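Local coordinates for PA0821 (Pseudomonas aeruginosa, PDB 7DRG), which probably serves as the immunity protein (antitoxin) of a type VI secretion system effector that carries a putative VRR-NUC nuclease domain, at residues T43-K48 against L215-P220; T74-E79 against R97-A102; I270-Y275 against V291-A296. All blocks are in the same frame, centred on the assembly; numbering follows the deposited sequence.

Overall arrangement
All three contacts are buried apolar meetings between a strand of the antiparallel beta structure and a helix, or a helix end, lying over it. Contact 1 sits nearest the middle, its centre about 12 Å from the centre of the chain. Contact 2 is about 22 Å out and contact 3 about 15 Å, on opposite sides of the chain centre, with 36 Å between their centres. From contact 1 the centres of contacts 2 and 3 are 20 Å and 23 Å away. None touches another. In sequence, contact 2 falls within the 166 residues that separate 43-48 from 215-220, whereas contact 3 follows later; contacts 2 and 3 and segment 215-220 all belong to the region characteristic of immunity proteins for VRR-NUC effectors.

Contact 1 (T43-K48 against L215-P220); sequences TLYFKK and LLANTP
Tyr45 carries the contact from strand 34-46, meeting Leu216 and Ala217 where helix 213-216 runs out into a turn. The methyl of Ala217 lies at the edge of the tyrosine ring, near its plane, with Ala217 CB 4.1 Å from Tyr45 CD2 and almost as close to CE2. At the far end of the ring, Leu216 CD1 comes to 4.1 Å from Tyr45 OH, the two side chains passing at a slant. Tyr45 CG stands anti to its own carbonyl carbon (chi1 -58°), which sends the ring out from the strand toward the turn. The hydroxyls of Tyr45 and Tyr179 are hydrogen-bonded, while Phe222 meets the Tyr45 ring with planes at about 45°. Ala217 also rests on Val145 of strand 144-151. Behind this shell, a type I beta turn from Leu216 to Thr219 shapes the chain after the helix: Leu216 O accepts both Thr219 N, at 3.2 Å, and Thr219 OG1, at 2.8 Å. Asn218 ND2 adds a bond to Leu143 O, holding the turn to the chain just before strand 144-151. The contact is a short helix and the beta turn that follows it, packed on neighbouring antiparallel strands 34-46 and 144-151.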
loop_
_atom_site.group_PDB
_atom_site.type_symbol
_atom_site.label_atom_id
_atom_site.label_comp_id
_atom_site.label_asym_id
_atom_site.label_seq_id
_atom_site.Cartn_x
_atom_site.Cartn_y
_atom_site.Cartn_z
ATOM N N THR B 43 -14.019 -17.889 9.169
ATOM C CA THR B 43 -13.580 -17.835 10.560
ATOM C C THR B 43 -14.802 -17.935 11.461
ATOM O O THR B 43 -15.743 -17.145 11.318
ATOM C CB THR B 43 -12.843 -16.525 10.832
ATOM O OG1 THR B 43 -11.718 -16.412 9.952
ATOM C CG2 THR B 43 -12.386 -16.449 12.271
ATOM N N LEU B 44 -14.794 -18.905 12.377
ATOM C CA LEU B 44 -15.913 -19.139 13.285
ATOM C C LEU B 44 -15.386 -19.149 14.712
ATOM O O LEU B 44 -14.475 -19.919 15.029
ATOM C CB LEU B 44 -16.617 -20.464 12.967
ATOM C CG LEU B 44 -17.263 -20.594 11.587
ATOM C CD1 LEU B 44 -17.812 -21.997 11.395
ATOM C CD2 LEU B 44 -18.364 -19.572 11.430
ATOM N N TYR B 45 -15.942 -18.286 15.558
ATOM C CA TYR B 45 -15.618 -18.254 16.980
ATOM C C TYR B 45 -16.716 -19.000 17.733
ATOM O O TYR B 45 -17.887 -18.625 17.634
ATOM C CB TYR B 45 -15.515 -16.816 17.488
ATOM C CG TYR B 45 -14.500 -15.914 16.798
ATOM C CD1 TYR B 45 -14.796 -15.299 15.585
ATOM C CD2 TYR B 45 -13.272 -15.633 17.398
ATOM C CE1 TYR B 45 -13.884 -14.439 14.970
ATOM C CE2 TYR B 45 -12.359 -14.785 16.794
ATOM C CZ TYR B 45 -12.672 -14.195 15.584
ATOM O OH TYR B 45 -11.757 -13.344 14.994
ATOM N N PHE B 46 -16.346 -20.030 18.500
ATOM C CA PHE B 46 -17.348 -20.909 19.098
ATOM C C PHE B 46 -16.886 -21.349 20.479
ATOM O O PHE B 46 -15.714 -21.217 20.834
ATOM C CB PHE B 46 -17.623 -22.137 18.215
ATOM C CG PHE B 46 -16.451 -23.077 18.106
ATOM C CD1 PHE B 46 -15.412 -22.814 17.226
ATOM C CD2 PHE B 46 -16.386 -24.227 18.879
ATOM C CE1 PHE B 46 -14.325 -23.669 17.132
ATOM C CE2 PHE B 46 -15.303 -25.089 18.782
ATOM C CZ PHE B 46 -14.270 -24.808 17.902
ATOM N N LYS B 47 -17.811 -21.917 21.253
ATOM C CA LYS B 47 -17.492 -22.333 22.615
ATOM C C LYS B 47 -17.641 -23.841 22.781
ATOM O O LYS B 47 -18.102 -24.555 21.886
ATOM C CB LYS B 47 -18.361 -21.584 23.634
ATOM C CG LYS B 47 -18.100 -20.080 23.621
ATOM C CD LYS B 47 -18.765 -19.358 24.780
ATOM C CE LYS B 47 -18.523 -17.864 24.697
ATOM N NZ LYS B 47 -19.093 -17.155 25.881
ATOM N N LYS B 48 -17.192 -24.311 23.954
ATOM C CA LYS B 48 -17.300 -25.703 24.395
ATOM C C LYS B 48 -16.435 -26.651 23.571
ATOM O O LYS B 48 -16.742 -27.841 23.456
ATOM C CB LYS B 48 -18.759 -26.174 24.403
ATOM C CG LYS B 48 -19.644 -25.331 25.305
ATOM C CD LYS B 48 -21.089 -25.770 25.207
ATOM C CE LYS B 48 -21.521 -26.500 26.451
ATOM N NZ LYS B 48 -22.822 -27.200 26.243
ATOM N N LEU B 215 -5.569 -15.264 18.109
ATOM C CA LEU B 215 -4.967 -14.288 19.017
ATOM C C LEU B 215 -5.991 -13.280 19.520
ATOM O O LEU B 215 -5.849 -12.765 20.635
ATOM C CB LEU B 215 -3.824 -13.532 18.334
ATOM C CG LEU B 215 -2.636 -14.299 17.758
ATOM C CD1 LEU B 215 -1.525 -13.329 17.365
ATOM C CD2 LEU B 215 -2.134 -15.335 18.741
ATOM N N LEU B 216 -7.010 -12.974 18.714
ATOM C CA LEU B 216 -8.033 -12.016 19.115
ATOM C C LEU B 216 -9.019 -12.609 20.116
ATOM O O LEU B 216 -9.530 -11.885 20.981
ATOM C CB LEU B 216 -8.798 -11.523 17.878
ATOM C CG LEU B 216 -8.014 -10.752 16.810
ATOM C CD1 LEU B 216 -8.866 -10.506 15.571
ATOM C CD2 LEU B 216 -7.508 -9.432 17.384
ATOM N N ALA B 217 -9.254 -13.924 20.035
ATOM C CA ALA B 217 -10.469 -14.529 20.580
ATOM C C ALA B 217 -10.650 -14.277 22.076
ATOM O O ALA B 217 -11.781 -14.098 22.543
ATOM C CB ALA B 217 -10.461 -16.030 20.295
ATOM N N ASN B 218 -9.571 -14.296 22.854
ATOM C CA ASN B 218 -9.717 -14.196 24.303
ATOM C C ASN B 218 -9.003 -12.981 24.883
ATOM O O ASN B 218 -8.655 -12.972 26.070
ATOM C CB ASN B 218 -9.258 -15.490 24.974
ATOM C CG ASN B 218 -10.165 -16.659 24.626
ATOM O OD1 ASN B 218 -11.295 -16.743 25.099
ATOM N ND2 ASN B 218 -9.683 -17.544 23.768
ATOM N N THR B 219 -8.795 -11.954 24.066
ATOM C CA THR B 219 -8.342 -10.668 24.561
ATOM C C THR B 219 -9.472 -9.980 25.327
ATOM O O THR B 219 -10.650 -10.243 25.073
ATOM C CB THR B 219 -7.901 -9.782 23.400
ATOM O OG1 THR B 219 -9.011 -9.574 22.517
ATOM C CG2 THR B 219 -6.761 -10.430 22.632
ATOM N N PRO B 220 -9.141 -9.086 26.265
ATOM C CA PRO B 220 -10.206 -8.327 26.943
ATOM C C PRO B 220 -11.060 -7.519 25.983
ATOM O O PRO B 220 -12.250 -7.307 26.243
ATOM C CB PRO B 220 -9.435 -7.416 27.909
ATOM C CG PRO B 220 -8.093 -8.042 28.052
ATOM C CD PRO B 220 -7.801 -8.712 26.747
#

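Contact 2 (T74-E79 against R97-A102); sequences TWLWRE and REMMGA
Strand 75-77 and helix 96-101 keep their backbones well apart, the nearest CA atoms being those of Arg78 and Met99 at 10.9 Å, and long side chains span the interval. Met99, present as selenomethionine, supplies the helix side. It and Leu76 reach toward each other tip to tip, with Met99 CE 3.8 Å from Leu76 CD2 and the selenium only slightly farther from that same methyl. The extended chi2 of Met99 carries SE out to the leucine branch, and the bend at chi3 (-72°) turns CE onto Leu76 CD2. Arg78 slants across the same side chain: its CD lies 4.1 Å from Met99 SE, and NH1 is nearly as near. The polar end of Arg78 is held by the loop ahead of strand 87-89, NH2 donating to the carbonyls of Gln83 and Lys85. Tyr113 of strand 109-114 touches both Leu76 and Met99, adding to the apolar cluster. At the start of the strand, Thr74 and Trp75 form a classic beta bulge opposite Thr114. The contact is a short helix packed over antiparallel strands 75-77 and 109-114, with Met99 and Leu76 meeting end to end across the gap.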
loop_
_atom_site.group_PDB
_atom_site.type_symbol
_atom_site.label_atom_id
_atom_site.label_comp_id
_atom_site.label_asym_id
_atom_site.label_seq_id
_atom_site.Cartn_x
_atom_site.Cartn_y
_atom_site.Cartn_z
ATOM N N THR B 74 -0.936 -30.916 2.641
ATOM C CA THR B 74 0.464 -31.327 2.663
ATOM C C THR B 74 1.063 -31.420 4.066
ATOM O O THR B 74 1.952 -32.245 4.289
ATOM C CB THR B 74 1.299 -30.362 1.818
ATOM O OG1 THR B 74 1.004 -29.016 2.204
ATOM C CG2 THR B 74 0.991 -30.552 0.342
ATOM N N TRP B 75 0.587 -30.612 5.016
ATOM C CA TRP B 75 1.207 -30.530 6.333
ATOM C C TRP B 75 0.161 -30.403 7.430
ATOM O O TRP B 75 -0.890 -29.783 7.242
ATOM C CB TRP B 75 2.167 -29.333 6.431
ATOM C CG TRP B 75 3.193 -29.325 5.367
ATOM C CD1 TRP B 75 3.216 -28.537 4.252
ATOM C CD2 TRP B 75 4.358 -30.156 5.295
ATOM N NE1 TRP B 75 4.314 -28.831 3.490
ATOM C CE2 TRP B 75 5.040 -29.814 4.109
ATOM C CE3 TRP B 75 4.885 -31.160 6.112
ATOM C CZ2 TRP B 75 6.221 -30.437 3.721
ATOM C CZ3 TRP B 75 6.062 -31.775 5.726
ATOM C CH2 TRP B 75 6.719 -31.408 4.540
ATOM N N LEU B 76 0.476 -30.977 8.592
ATOM C CA LEU B 76 -0.292 -30.769 9.813
ATOM C C LEU B 76 0.618 -30.155 10.869
ATOM O O LEU B 76 1.619 -30.771 11.267
ATOM C CB LEU B 76 -0.889 -32.084 10.323
ATOM C CG LEU B 76 -1.520 -31.960 11.709
ATOM C CD1 LEU B 76 -2.704 -31.007 11.677
ATOM C CD2 LEU B 76 -1.942 -33.339 12.201
ATOM N N TRP B 77 0.262 -28.957 11.329
ATOM C CA TRP B 77 0.968 -28.268 12.406
ATOM C C TRP B 77 0.181 -28.414 13.706
ATOM O O TRP B 77 -1.043 -28.236 13.722
ATOM C CB TRP B 77 1.165 -26.778 12.077
ATOM C CG TRP B 77 2.240 -26.476 11.056
ATOM C CD1 TRP B 77 2.067 -26.190 9.723
ATOM C CD2 TRP B 77 3.655 -26.415 11.296
ATOM N NE1 TRP B 77 3.290 -25.966 9.129
ATOM C CE2 TRP B 77 4.276 -26.095 10.070
ATOM C CE3 TRP B 77 4.453 -26.603 12.427
ATOM C CZ2 TRP B 77 5.658 -25.959 9.948
ATOM C CZ3 TRP B 77 5.825 -26.472 12.302
ATOM C CH2 TRP B 77 6.412 -26.158 11.071
ATOM N N ARG B 78 0.881 -28.744 14.791
ATOM C CA ARG B 78 0.280 -28.852 16.111
ATOM C C ARG B 78 1.185 -28.165 17.122
ATOM O O ARG B 78 2.406 -28.341 17.085
ATOM C CB ARG B 78 0.058 -30.318 16.521
ATOM C CG ARG B 78 -0.973 -31.078 15.674
ATOM C CD ARG B 78 -1.074 -32.528 16.128
ATOM N NE ARG B 78 0.238 -33.152 16.078
ATOM C CZ ARG B 78 0.589 -34.206 16.798
ATOM N NH1 ARG B 78 -0.286 -34.771 17.624
ATOM N NH2 ARG B 78 1.818 -34.694 16.688
ATOM N N GLU B 79 0.594 -27.385 18.024
ATOM C CA GLU B 79 1.389 -26.671 19.020
ATOM C C GLU B 79 1.663 -27.580 20.211
ATOM O O GLU B 79 0.728 -28.028 20.883
ATOM C CB GLU B 79 0.691 -25.392 19.474
ATOM C CG GLU B 79 1.469 -24.647 20.552
ATOM C CD GLU B 79 0.966 -23.236 20.786
ATOM O OE1 GLU B 79 1.666 -22.471 21.484
ATOM O OE2 GLU B 79 -0.120 -22.891 20.271
ATOM N N ARG B 97 -10.032 -37.953 14.249
ATOM C CA ARG B 97 -10.772 -38.586 15.342
ATOM C C ARG B 97 -9.859 -39.392 16.258
ATOM O O ARG B 97 -10.129 -39.510 17.460
ATOM C CB ARG B 97 -11.874 -39.490 14.784
ATOM C CG ARG B 97 -13.015 -38.729 14.125
ATOM C CD ARG B 97 -13.971 -39.651 13.366
ATOM N NE ARG B 97 -14.769 -38.902 12.398
ATOM C CZ ARG B 97 -15.909 -38.297 12.686
ATOM N NH1 ARG B 97 -16.388 -38.357 13.919
ATOM N NH2 ARG B 97 -16.554 -37.638 11.734
ATOM N N GLU B 98 -8.781 -39.958 15.714
ATOM C CA GLU B 98 -7.865 -40.732 16.540
ATOM C C GLU B 98 -7.039 -39.820 17.438
ATOM O O GLU B 98 -6.798 -40.139 18.606
ATOM C CB GLU B 98 -6.969 -41.598 15.654
ATOM C CG GLU B 98 -6.059 -42.571 16.403
ATOM C CD GLU B 98 -6.780 -43.798 16.958
ATOM O OE1 GLU B 98 -7.894 -44.130 16.498
ATOM O OE2 GLU B 98 -6.212 -44.442 17.866
HETATM N N MSE B 99 -6.610 -38.674 16.918
HETATM C CA MSE B 99 -5.833 -37.737 17.719
HETATM C C MSE B 99 -6.708 -37.105 18.800
HETATM O O MSE B 99 -6.266 -36.926 19.938
HETATM C CB MSE B 99 -5.199 -36.670 16.825
HETATM C CG MSE B 99 -4.070 -37.225 15.978
HETATM SE SE MSE B 99 -3.222 -35.845 14.893
HETATM C CE MSE B 99 -4.659 -35.563 13.589
HETATM N N MSE B 100 -7.956 -36.826 18.462
HETATM C CA MSE B 100 -8.851 -36.226 19.474
HETATM C C MSE B 100 -9.181 -37.276 20.542
HETATM O O MSE B 100 -9.402 -36.903 21.680
HETATM C CB MSE B 100 -10.139 -35.737 18.814
HETATM C CG MSE B 100 -9.942 -34.776 17.686
HETATM SE SE MSE B 100 -11.168 -33.286 17.937
HETATM C CE MSE B 100 -10.150 -32.771 19.435
ATOM N N GLY B 101 -9.228 -38.548 20.160
ATOM C CA GLY B 101 -9.552 -39.584 21.126
ATOM C C GLY B 101 -8.502 -39.783 22.196
ATOM O O GLY B 101 -8.806 -40.345 23.256
ATOM N N ALA B 102 -7.269 -39.355 21.937
ATOM C CA ALA B 102 -6.206 -39.400 22.928
ATOM C C ALA B 102 -6.240 -38.209 23.874
ATOM O O ALA B 102 -5.328 -38.064 24.700
ATOM C CB ALA B 102 -4.845 -39.466 22.230
#

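Contact 3 (I270-Y275 against V291-A296); sequences IQAGAY and VLLNHA
Leu293 of helix 288-297 fits against Ile270 and Ala272, two residues on the same side of strand 267-272, and this apolar packing makes up the whole direct contact. Its two methyls divide the work. Leu293 CD1 approaches Ile270 CD1 to 3.9 Å and is also near CG2, whereas Leu293 CD2 touches Ile270 CG2 at 4.1 Å and the methyl of Ala272, Ala272 CB, at 4.2 Å. The leucine and isoleucine side chains cross at a slant. With CG anti to the backbone nitrogen (chi1 -178°), Leu293 extends from the helix toward the strand, and its fork spans both strand residues. Ala272 is small enough for the backbones to come close, its CA standing 7.1 Å from that of Leu293.

This is helix-on-sheet packing, with the helix laid on antiparallel strands 233-237, 259-264 and 267-272. Phe259 of strand 259-264 touches Ala272, Leu292 and Leu293, widening the apolar layer, and Leu292 also packs against Trp341 and Leu345 of helix 338-348.

No hydrogen bond crosses the contact; the side-chain bonds that shape this segment lie at the strand end. The Gln271 side chain leaves the strand on the side away from the helix segment, and its NE2 donates to Gly273 O at 3.0 Å with an N-H...O angle of 158°. Gly273 O lies close to the plane of the Gln271 amide. That amide is further held by Tyr262 OH at OE1 and by Asn356 O at NE2, while Gly273 O also accepts from Trp232 NE1. These bonds fix the chain where it leaves the strand. Gly273 has a positive phi (101°), in a conformation that leaves no room for a side chain beside the preceding carbonyl oxygen.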
loop_
_atom_site.group_PDB
_atom_site.type_symbol
_atom_site.label_atom_id
_atom_site.label_comp_id
_atom_site.label_asym_id
_atom_site.label_seq_id
_atom_site.Cartn_x
_atom_site.Cartn_y
_atom_site.Cartn_z
ATOM N N ILE B 270 -25.485 -14.181 6.982
ATOM C CA ILE B 270 -25.875 -13.222 5.954
ATOM C C ILE B 270 -24.878 -13.333 4.812
ATOM O O ILE B 270 -23.666 -13.303 5.041
ATOM C CB ILE B 270 -25.908 -11.792 6.513
ATOM C CG1 ILE B 270 -26.809 -11.722 7.745
ATOM C CG2 ILE B 270 -26.354 -10.796 5.433
ATOM C CD1 ILE B 270 -26.780 -10.392 8.453
ATOM N N GLN B 271 -25.384 -13.471 3.587
ATOM C CA GLN B 271 -24.555 -13.478 2.388
ATOM C C GLN B 271 -24.701 -12.122 1.709
ATOM O O GLN B 271 -25.808 -11.741 1.315
ATOM C CB GLN B 271 -24.960 -14.611 1.440
ATOM C CG GLN B 271 -24.237 -14.566 0.090
ATOM C CD GLN B 271 -24.664 -15.683 -0.854
ATOM O OE1 GLN B 271 -25.274 -16.672 -0.434
ATOM N NE2 GLN B 271 -24.331 -15.539 -2.131
ATOM N N ALA B 272 -23.595 -11.392 1.589
ATOM C CA ALA B 272 -23.614 -10.041 1.026
ATOM C C ALA B 272 -23.093 -10.098 -0.405
ATOM O O ALA B 272 -21.905 -9.909 -0.654
ATOM C CB ALA B 272 -22.777 -9.090 1.880
ATOM N N GLY B 273 -23.994 -10.316 -1.358
ATOM C CA GLY B 273 -23.629 -10.278 -2.759
ATOM C C GLY B 273 -23.450 -11.660 -3.368
ATOM O O GLY B 273 -23.406 -12.687 -2.686
ATOM N N ALA B 274 -23.322 -11.655 -4.702
ATOM C CA ALA B 274 -23.299 -12.883 -5.494
ATOM C C ALA B 274 -21.988 -13.637 -5.367
ATOM O O ALA B 274 -21.927 -14.819 -5.720
ATOM C CB ALA B 274 -23.559 -12.553 -6.969
ATOM N N TYR B 275 -20.942 -12.973 -4.893
ATOM C CA TYR B 275 -19.626 -13.568 -4.707
ATOM C C TYR B 275 -18.856 -12.688 -3.739
ATOM O O TYR B 275 -19.253 -11.545 -3.492
ATOM C CB TYR B 275 -18.873 -13.693 -6.045
ATOM C CG TYR B 275 -19.034 -12.515 -6.982
ATOM C CD1 TYR B 275 -18.489 -11.273 -6.684
ATOM C CD2 TYR B 275 -19.718 -12.659 -8.181
ATOM C CE1 TYR B 275 -18.636 -10.198 -7.549
ATOM C CE2 TYR B 275 -19.868 -11.601 -9.048
ATOM C CZ TYR B 275 -19.327 -10.374 -8.730
ATOM O OH TYR B 275 -19.487 -9.326 -9.606
ATOM N N VAL B 291 -20.681 -2.355 2.165
ATOM C CA VAL B 291 -21.004 -1.046 2.731
ATOM C C VAL B 291 -22.401 -1.061 3.336
ATOM O O VAL B 291 -22.632 -0.558 4.444
ATOM C CB VAL B 291 -20.875 0.048 1.655
ATOM C CG1 VAL B 291 -21.572 1.343 2.105
ATOM C CG2 VAL B 291 -19.426 0.293 1.326
ATOM N N LEU B 292 -23.360 -1.638 2.612
ATOM C CA LEU B 292 -24.730 -1.656 3.103
ATOM C C LEU B 292 -24.871 -2.541 4.339
ATOM O O LEU B 292 -25.556 -2.171 5.301
ATOM C CB LEU B 292 -25.673 -2.108 1.989
ATOM C CG LEU B 292 -25.810 -1.127 0.821
ATOM C CD1 LEU B 292 -26.621 -1.761 -0.294
ATOM C CD2 LEU B 292 -26.442 0.190 1.275
ATOM N N LEU B 293 -24.214 -3.704 4.350
ATOM C CA LEU B 293 -24.309 -4.559 5.525
ATOM C C LEU B 293 -23.575 -3.952 6.714
ATOM O O LEU B 293 -24.066 -4.011 7.846
ATOM C CB LEU B 293 -23.762 -5.949 5.211
ATOM C CG LEU B 293 -23.863 -6.927 6.382
ATOM C CD1 LEU B 293 -25.311 -7.134 6.817
ATOM C CD2 LEU B 293 -23.247 -8.241 5.998
ATOM N N ASN B 294 -22.391 -3.375 6.480
ATOM C CA ASN B 294 -21.661 -2.736 7.568
ATOM C C ASN B 294 -22.472 -1.603 8.181
ATOM O O ASN B 294 -22.445 -1.402 9.400
ATOM C CB ASN B 294 -20.308 -2.232 7.059
ATOM C CG ASN B 294 -19.535 -1.434 8.100
ATOM O OD1 ASN B 294 -18.821 -1.998 8.931
ATOM N ND2 ASN B 294 -19.655 -0.109 8.038
ATOM N N HIS B 295 -23.205 -0.856 7.349
ATOM C CA HIS B 295 -24.053 0.213 7.869
ATOM C C HIS B 295 -25.129 -0.339 8.800
ATOM O O HIS B 295 -25.399 0.236 9.861
ATOM C CB HIS B 295 -24.677 0.983 6.707
ATOM C CG HIS B 295 -25.367 2.245 7.120
ATOM N ND1 HIS B 295 -24.681 3.390 7.460
ATOM C CD2 HIS B 295 -26.682 2.539 7.252
ATOM C CE1 HIS B 295 -25.543 4.337 7.783
ATOM N NE2 HIS B 295 -26.765 3.847 7.663
ATOM N N ALA B 296 -25.737 -1.468 8.426
ATOM C CA ALA B 296 -26.794 -2.059 9.244
ATOM C C ALA B 296 -26.267 -2.627 10.558
ATOM O O ALA B 296 -27.006 -2.669 11.550
ATOM C CB ALA B 296 -27.513 -3.160 8.462
#